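PDB 6XHK: ribulose-5-phosphate reductase 1 from Staphylococcus aureus, which catalyses the NADPH-dependent reduction of D-ribulose 5-phosphate to D-ribitol 5-phosphate, a step in building poly(ribitol phosphate) wall teichoic acid. Local coordinates for residues A[149-154]-A[284-289]; A[244-249]-A[270-275]. All coordinates share one frame; numbering follows the deposited sequence.

Contact 1: residues A[149-154]-A[284-289]; sequences SLHAIR and SKDFQD
Two helices pack crosswise here through Leu150, His151 and Arg154 on one side and Asp286 and Asp289 on the other. Helix 143-155 meets the first turns of helix 284-296, and the contact is partly buried. The axes of the two short segments pass 9.9 Å apart at an angle of 103°. The backbones come nearest at His151 and Asp286, whose CA atoms are 6.5 Å apart.

Asp286 is buried and lies against the His151 side chain. His151 ND1 is 3.2 Å from Asp286 OD2, but the angle is poor and no hydrogen bond forms. The ring and carboxylate planes are turned 47° from each other. Asp286 OD2 takes its hydrogen bond from the backbone N of Gly283, just before its own helix. That bond ties the carboxylate back to the start of helix 284-296.

Both helices belong to the medium-chain, zinc-dependent alcohol dehydrogenase fold, with its GroES-like and Rossmann-type domains. The side chain of His151 is about 7 Å from the bound NADPH. Helix 143-155 also carries Glu144, a predicted ligand of the catalytic zinc. On its other flank Ser149 and Ile153 pack on helix 174-186.

The apolar part of the contact is small. Leu150 CG is anti to the backbone N (chi1 177°), which sends the branch towards helix 284-296. There Leu150 CD2 touches Asp289 CB at 3.7 Å, and the two side chains cross at about a right angle. Arg154 reaches out with its chain extended from CG to NE, and Leu150 CG lies at the guanidinium edge. Asp289 OD2 sits over one guanidinium face, 3.6 Å from Arg154 NH1. This salt bridge works through charge alone, since no N-H points at the oxygen.

Contact 2: residues A[244-249]-A[270-275]; sequences DYISPE and LEKGLT
Lys272 is the first residue of 270-275 to reach 244-249, and it does so with both its side chain and its backbone. The side chain is extended beyond CG and runs to the end of helix 232-245. Lys272 NZ donates to Asp244 O at 2.8 Å and to Ile246 O at 2.8 Å. The two carbonyls are used differently. NZ lies above the carbonyl plane of Asp244, but in the carbonyl plane of Ile246. Ile243 O is a further acceptor, so three backbone carbonyls grip the ammonium group. The lysine charge beside the last carbonyls of helix 232-245 would probably suit the negative end of the helix dipole.

The carbonyl of Lys272 takes a bond in return. Glu249 N donates to Lys272 O at 2.7 Å, and the N lies nearly along the C=O axis. Pro248 rests on the same oxygen, with Pro248 CA 3.5 Å from Lys272 O.

Gly273 is the first residue to leave helical phi/psi after helix 266-272, in a Schellman motif with positive phi (73°). Its own oxygen receives a CA-H...O contact, Glu249 CA to Gly273 O at 3.5 Å. Glu249 too has positive phi (71°).

Leu274 is buried. With CG anti to the carbonyl carbon (chi1 -57°), its methyls reach Ile246, and Leu274 CD2 meets Ile246 CG2 at 3.7 Å. The two side chains lie alongside, running opposite ways. Ser247 O also lies near CD2 of Leu274.

Thr275 begins strand 275-278, an edge strand of the parallel Rossmann-type sheet, and its backbone pairs with Gly250 and Ile252. The contact thus joins the turns that lead from helices 232-245 and 266-272 into the neighbouring strands 251-254 and 275-278.

In the fold
The centres of the two contacts are 26 Å apart. Their nearest atoms are about 11 Å apart, so they do not touch. Along the chain, 149-154 comes first, then both halves of contact 2, and last 284-289. Contact 1 therefore brings a helix that precedes the parallel six-stranded sheet against one that follows it, near the bound NADPH. Contact 2 encloses a single strand of that sheet, 251-254, and the start of helix 266-272. It is local packing at the sheet edge, away from the annotated sites. Its centre lies about 28 Å from the centre of the chain, against about 11 Å for contact 1.

Contact 1: residues A[149-154]-A[284-289]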
ATOM      1  N   SER A 149      -4.459   4.328  -0.593  1.00 82.52           N
ATOM      2  CA  SER A 149      -4.414   5.722  -1.012  1.00 89.65           C
ATOM      3  C   SER A 149      -5.760   6.183  -1.563  1.00 94.20           C
ATOM      4  O   SER A 149      -6.322   7.179  -1.083  1.00 93.40           O
ATOM      5  CB  SER A 149      -3.301   5.909  -2.041  1.00 82.14           C
ATOM      6  OG  SER A 149      -3.274   7.226  -2.520  1.00 81.98           O
ATOM      7  N   LEU A 150      -6.293   5.482  -2.570  1.00 84.52           N
ATOM      8  CA  LEU A 150      -7.582   5.881  -3.133  1.00 86.02           C
ATOM      9  C   LEU A 150      -8.670   5.943  -2.064  1.00 89.58           C
ATOM     10  O   LEU A 150      -9.527   6.833  -2.099  1.00 94.86           O
ATOM     11  CB  LEU A 150      -7.995   4.924  -4.242  1.00 87.98           C
ATOM     12  CG  LEU A 150      -9.367   5.222  -4.840  1.00 91.12           C
ATOM     13  CD1 LEU A 150      -9.310   6.388  -5.805  1.00 90.85           C
ATOM     14  CD2 LEU A 150      -9.976   3.986  -5.488  1.00 92.20           C
ATOM     15  N   HIS A 151      -8.665   4.997  -1.121  1.00 88.39           N
ATOM     16  CA  HIS A 151      -9.633   5.012  -0.032  1.00 86.23           C
ATOM     17  C   HIS A 151      -9.559   6.328   0.727  1.00 90.80           C
ATOM     18  O   HIS A 151     -10.583   7.000   0.940  1.00 86.40           O
ATOM     19  CB  HIS A 151      -9.387   3.831   0.913  1.00 92.21           C
ATOM     20  CG  HIS A 151     -10.488   3.618   1.906  1.00108.06           C
ATOM     21  ND1 HIS A 151     -11.813   3.498   1.538  1.00106.53           N
ATOM     22  CD2 HIS A 151     -10.465   3.555   3.260  1.00103.28           C
ATOM     23  CE1 HIS A 151     -12.554   3.346   2.620  1.00100.53           C
ATOM     24  NE2 HIS A 151     -11.762   3.382   3.679  1.00 99.49           N
ATOM     25  N   ALA A 152      -8.344   6.726   1.117  1.00 86.65           N
ATOM     26  CA  ALA A 152      -8.178   8.025   1.770  1.00 84.57           C
ATOM     27  C   ALA A 152      -8.728   9.168   0.912  1.00 86.44           C
ATOM     28  O   ALA A 152      -9.530   9.980   1.385  1.00 92.50           O
ATOM     29  CB  ALA A 152      -6.706   8.273   2.111  1.00 81.25           C
ATOM     30  N   ILE A 153      -8.313   9.244  -0.358  1.00 85.68           N
ATOM     31  CA  ILE A 153      -8.770  10.345  -1.217  1.00 87.11           C
ATOM     32  C   ILE A 153     -10.291  10.390  -1.271  1.00 94.82           C
ATOM     33  O   ILE A 153     -10.906  11.464  -1.263  1.00103.08           O
ATOM     34  CB  ILE A 153      -8.187  10.230  -2.638  1.00 90.52           C
ATOM     35  CG1 ILE A 153      -6.666  10.296  -2.639  1.00 93.47           C
ATOM     36  CG2 ILE A 153      -8.753  11.321  -3.536  1.00 87.64           C
ATOM     37  CD1 ILE A 153      -6.091  10.049  -4.013  1.00 90.97           C
ATOM     38  N   ARG A 154     -10.923   9.226  -1.347  1.00 97.44           N
ATOM     39  CA  ARG A 154     -12.369   9.172  -1.431  1.00104.25           C
ATOM     40  C   ARG A 154     -13.041   9.508  -0.104  1.00108.57           C
ATOM     41  O   ARG A 154     -14.263   9.690  -0.078  1.00111.22           O
ATOM     42  CB  ARG A 154     -12.774   7.788  -1.940  1.00 99.23           C
ATOM     43  CG  ARG A 154     -12.611   7.607  -3.458  1.00 92.96           C
ATOM     44  CD  ARG A 154     -12.951   6.170  -3.835  1.00131.35           C
ATOM     45  NE  ARG A 154     -13.034   5.954  -5.274  1.00134.16           N
ATOM     46  CZ  ARG A 154     -14.126   6.181  -5.993  1.00150.13           C
ATOM     47  NH1 ARG A 154     -14.122   5.957  -7.300  1.00150.06           N
ATOM     48  NH2 ARG A 154     -15.229   6.624  -5.401  1.00161.07           N
ATOM     49  N   SER A 284     -13.041  -4.279  -0.956  1.00117.96           N
ATOM     50  CA  SER A 284     -12.888  -4.806  -2.309  1.00108.62           C
ATOM     51  C   SER A 284     -13.452  -3.854  -3.365  1.00108.52           C
ATOM     52  O   SER A 284     -13.053  -3.940  -4.538  1.00108.75           O
ATOM     53  CB  SER A 284     -13.496  -6.225  -2.403  1.00105.51           C
ATOM     54  OG  SER A 284     -14.916  -6.294  -2.284  1.00104.27           O
ATOM     55  N   LYS A 285     -14.334  -2.919  -2.972  1.00108.68           N
ATOM     56  CA  LYS A 285     -14.756  -1.872  -3.901  1.00102.65           C
ATOM     57  C   LYS A 285     -13.577  -0.994  -4.321  1.00109.38           C
ATOM     58  O   LYS A 285     -13.500  -0.578  -5.483  1.00112.59           O
ATOM     59  CB  LYS A 285     -15.875  -1.025  -3.286  1.00 88.85           C
ATOM     60  N   ASP A 286     -12.637  -0.728  -3.402  1.00112.66           N
ATOM     61  CA  ASP A 286     -11.426   0.013  -3.761  1.00114.19           C
ATOM     62  C   ASP A 286     -10.510  -0.781  -4.691  1.00110.34           C
ATOM     63  O   ASP A 286      -9.874  -0.196  -5.578  1.00 84.06           O
ATOM     64  CB  ASP A 286     -10.664   0.458  -2.502  1.00129.72           C
ATOM     65  CG  ASP A 286     -11.554   1.153  -1.479  1.00143.81           C
ATOM     66  OD1 ASP A 286     -12.446   1.929  -1.898  1.00153.19           O
ATOM     67  OD2 ASP A 286     -11.368   0.909  -0.263  1.00144.77           O
ATOM     68  N   PHE A 287     -10.427  -2.104  -4.526  1.00110.09           N
ATOM     69  CA  PHE A 287      -9.640  -2.885  -5.479  1.00102.68           C
ATOM     70  C   PHE A 287     -10.271  -2.864  -6.870  1.00 98.31           C
ATOM     71  O   PHE A 287      -9.559  -2.700  -7.875  1.00 86.09           O
ATOM     72  CB  PHE A 287      -9.469  -4.317  -4.991  1.00 83.44           C
ATOM     73  CG  PHE A 287      -8.401  -4.491  -3.939  1.00 82.05           C
ATOM     74  CD1 PHE A 287      -7.077  -4.712  -4.296  1.00104.05           C
ATOM     75  CD2 PHE A 287      -8.728  -4.501  -2.596  1.00 84.48           C
ATOM     76  CE1 PHE A 287      -6.095  -4.900  -3.327  1.00 99.84           C
ATOM     77  CE2 PHE A 287      -7.753  -4.700  -1.629  1.00 89.17           C
ATOM     78  CZ  PHE A 287      -6.434  -4.901  -1.994  1.00 80.10           C
ATOM     79  N   GLN A 288     -11.605  -2.998  -6.956  1.00 86.70           N
ATOM     80  CA  GLN A 288     -12.241  -2.909  -8.270  1.00 89.99           C
ATOM     81  C   GLN A 288     -12.052  -1.523  -8.891  1.00103.95           C
ATOM     82  O   GLN A 288     -11.777  -1.409 -10.094  1.00104.44           O
ATOM     83  CB  GLN A 288     -13.727  -3.260  -8.190  1.00104.24           C
ATOM     84  CG  GLN A 288     -14.373  -3.472  -9.580  1.00127.56           C
ATOM     85  CD  GLN A 288     -13.900  -4.763 -10.280  1.00142.52           C
ATOM     86  OE1 GLN A 288     -13.317  -4.729 -11.378  1.00145.43           O
ATOM     87  NE2 GLN A 288     -14.194  -5.911  -9.658  1.00145.85           N
ATOM     88  N   ASP A 289     -12.177  -0.456  -8.085  1.00113.30           N
ATOM     89  CA  ASP A 289     -11.949   0.897  -8.589  1.00109.71           C
ATOM     90  C   ASP A 289     -10.511   1.092  -9.066  1.00107.31           C
ATOM     91  O   ASP A 289     -10.278   1.710 -10.117  1.00105.11           O
ATOM     92  CB  ASP A 289     -12.297   1.923  -7.513  1.00116.14           C
ATOM     93  CG  ASP A 289     -13.782   1.942  -7.169  1.00131.04           C
ATOM     94  OD1 ASP A 289     -14.582   1.364  -7.938  1.00135.48           O
ATOM     95  OD2 ASP A 289     -14.147   2.558  -6.135  1.00134.88           O
TER

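Contact 2: residues A[244-249]-A[270-275]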
ATOM      1  N   ASP A 244       0.056  23.566  11.120  1.00103.80           N
ATOM      2  CA  ASP A 244       0.514  24.958  11.124  1.00 91.09           C
ATOM      3  C   ASP A 244       0.327  25.637   9.776  1.00 91.31           C
ATOM      4  O   ASP A 244      -0.063  26.809   9.720  1.00132.22           O
ATOM      5  CB  ASP A 244       1.975  25.059  11.554  1.00 91.30           C
ATOM      6  CG  ASP A 244       2.186  24.648  12.992  1.00131.02           C
ATOM      7  OD1 ASP A 244       1.313  23.971  13.568  1.00138.98           O
ATOM      8  OD2 ASP A 244       3.207  25.053  13.576  1.00139.53           O
ATOM      9  N   TYR A 245       0.602  24.935   8.681  1.00 90.73           N
ATOM     10  CA  TYR A 245       0.636  25.591   7.379  1.00 89.98           C
ATOM     11  C   TYR A 245      -0.691  25.540   6.618  1.00 90.27           C
ATOM     12  O   TYR A 245      -0.842  26.251   5.620  1.00 91.43           O
ATOM     13  CB  TYR A 245       1.753  24.984   6.503  1.00 88.47           C
ATOM     14  CG  TYR A 245       3.176  25.390   6.890  1.00 89.10           C
ATOM     15  CD1 TYR A 245       3.878  24.688   7.868  1.00 88.45           C
ATOM     16  CD2 TYR A 245       3.798  26.507   6.305  1.00 90.78           C
ATOM     17  CE1 TYR A 245       5.159  25.060   8.243  1.00 89.46           C
ATOM     18  CE2 TYR A 245       5.083  26.893   6.671  1.00 91.72           C
ATOM     19  CZ  TYR A 245       5.754  26.163   7.646  1.00102.50           C
ATOM     20  OH  TYR A 245       7.026  26.525   8.023  1.00107.19           O
ATOM     21  N   ILE A 246      -1.660  24.755   7.050  1.00 83.19           N
ATOM     22  CA  ILE A 246      -2.829  24.508   6.210  1.00 82.99           C
ATOM     23  C   ILE A 246      -3.802  25.680   6.308  1.00 99.08           C
ATOM     24  O   ILE A 246      -3.975  26.289   7.378  1.00 83.25           O
ATOM     25  CB  ILE A 246      -3.492  23.158   6.579  1.00 81.73           C
ATOM     26  CG1 ILE A 246      -4.593  22.809   5.576  1.00 81.82           C
ATOM     27  CG2 ILE A 246      -4.036  23.147   8.010  1.00 80.98           C
ATOM     28  CD1 ILE A 246      -5.270  21.537   5.868  1.00 80.85           C
ATOM     29  N   SER A 247      -4.444  26.003   5.184  1.00 90.73           N
ATOM     30  CA  SER A 247      -5.468  27.041   5.180  1.00 88.97           C
ATOM     31  C   SER A 247      -6.551  26.749   6.219  1.00 95.10           C
ATOM     32  O   SER A 247      -6.880  25.578   6.471  1.00 93.09           O
ATOM     33  CB  SER A 247      -6.103  27.179   3.794  1.00 86.05           C
ATOM     34  OG  SER A 247      -5.209  27.810   2.892  1.00 87.63           O
ATOM     35  N   PRO A 248      -7.129  27.780   6.832  1.00 98.15           N
ATOM     36  CA  PRO A 248      -8.155  27.550   7.851  1.00 88.72           C
ATOM     37  C   PRO A 248      -9.396  26.923   7.249  1.00 83.81           C
ATOM     38  O   PRO A 248      -9.766  27.199   6.104  1.00 92.99           O
ATOM     39  CB  PRO A 248      -8.435  28.946   8.383  1.00 84.40           C
ATOM     40  CG  PRO A 248      -7.203  29.691   8.098  1.00 84.98           C
ATOM     41  CD  PRO A 248      -6.709  29.185   6.798  1.00 98.67           C
ATOM     42  N   GLU A 249     -10.019  26.059   8.046  1.00 83.06           N
ATOM     43  CA  GLU A 249     -11.139  25.211   7.665  1.00 97.41           C
ATOM     44  C   GLU A 249     -10.728  24.092   6.722  1.00 99.32           C
ATOM     45  O   GLU A 249     -11.593  23.442   6.130  1.00106.73           O
ATOM     46  CB  GLU A 249     -12.292  26.031   7.070  1.00106.19           C
ATOM     47  CG  GLU A 249     -13.175  26.668   8.138  1.00124.49           C
ATOM     48  CD  GLU A 249     -14.486  27.209   7.592  1.00154.78           C
ATOM     49  OE1 GLU A 249     -14.466  28.243   6.879  1.00159.26           O
ATOM     50  OE2 GLU A 249     -15.538  26.588   7.877  1.00170.59           O
ATOM     51  N   LEU A 270      -8.597  23.791  16.728  1.00 92.68           N
ATOM     52  CA  LEU A 270      -9.734  24.623  17.124  1.00 87.84           C
ATOM     53  C   LEU A 270      -9.704  25.995  16.453  1.00 82.21           C
ATOM     54  O   LEU A 270     -10.648  26.383  15.747  1.00 82.50           O
ATOM     55  CB  LEU A 270      -9.712  24.796  18.637  1.00 84.70           C
ATOM     56  CG  LEU A 270     -10.085  23.522  19.356  1.00102.88           C
ATOM     57  CD1 LEU A 270     -10.031  23.791  20.817  1.00 83.97           C
ATOM     58  CD2 LEU A 270     -11.456  23.140  18.928  1.00110.73           C
ATOM     59  N   GLU A 271      -8.636  26.762  16.716  1.00 82.34           N
ATOM     60  CA  GLU A 271      -8.539  28.125  16.209  1.00 82.78           C
ATOM     61  C   GLU A 271      -8.708  28.159  14.702  1.00 83.74           C
ATOM     62  O   GLU A 271      -9.208  29.148  14.160  1.00 99.68           O
ATOM     63  CB  GLU A 271      -7.202  28.756  16.628  1.00 83.07           C
ATOM     64  N   LYS A 272      -8.336  27.078  14.008  1.00 81.97           N
ATOM     65  CA  LYS A 272      -8.373  27.043  12.551  1.00 81.98           C
ATOM     66  C   LYS A 272      -9.525  26.236  11.975  1.00 81.87           C
ATOM     67  O   LYS A 272      -9.726  26.277  10.760  1.00 82.16           O
ATOM     68  CB  LYS A 272      -7.079  26.468  11.998  1.00 81.60           C
ATOM     69  CG  LYS A 272      -5.859  27.319  12.073  1.00 82.10           C
ATOM     70  CD  LYS A 272      -4.963  26.884  10.935  1.00 87.18           C
ATOM     71  CE  LYS A 272      -3.627  27.553  10.933  1.00 96.43           C
ATOM     72  NZ  LYS A 272      -2.829  26.967   9.852  1.00 93.39           N
ATOM     73  N   GLY A 273     -10.268  25.496  12.791  1.00 81.70           N
ATOM     74  CA  GLY A 273     -11.434  24.801  12.286  1.00 81.91           C
ATOM     75  C   GLY A 273     -11.107  23.602  11.435  1.00 90.17           C
ATOM     76  O   GLY A 273     -11.870  23.264  10.521  1.00101.36           O
ATOM     77  N   LEU A 274      -9.991  22.939  11.722  1.00 89.88           N
ATOM     78  CA  LEU A 274      -9.485  21.865  10.885  1.00 87.76           C
ATOM     79  C   LEU A 274     -10.284  20.586  11.112  1.00 95.38           C
ATOM     80  O   LEU A 274     -10.734  20.289  12.227  1.00 95.08           O
ATOM     81  CB  LEU A 274      -8.016  21.618  11.197  1.00 79.54           C
ATOM     82  CG  LEU A 274      -7.134  22.847  11.028  1.00 79.94           C
ATOM     83  CD1 LEU A 274      -5.703  22.462  11.304  1.00 79.73           C
ATOM     84  CD2 LEU A 274      -7.285  23.484   9.640  1.00 80.48           C
ATOM     85  N   THR A 275     -10.455  19.818  10.034  1.00 91.61           N
ATOM     86  CA  THR A 275     -11.063  18.487  10.101  1.00103.35           C
ATOM     87  C   THR A 275      -9.999  17.428   9.807  1.00 78.93           C
ATOM     88  O   THR A 275      -9.327  17.484   8.771  1.00 78.79           O
ATOM     89  CB  THR A 275     -12.233  18.360   9.119  1.00103.72           C
ATOM     90  OG1 THR A 275     -13.176  19.406   9.362  1.00107.14           O
ATOM     91  CG2 THR A 275     -12.946  17.077   9.339  1.00 80.59           C
TER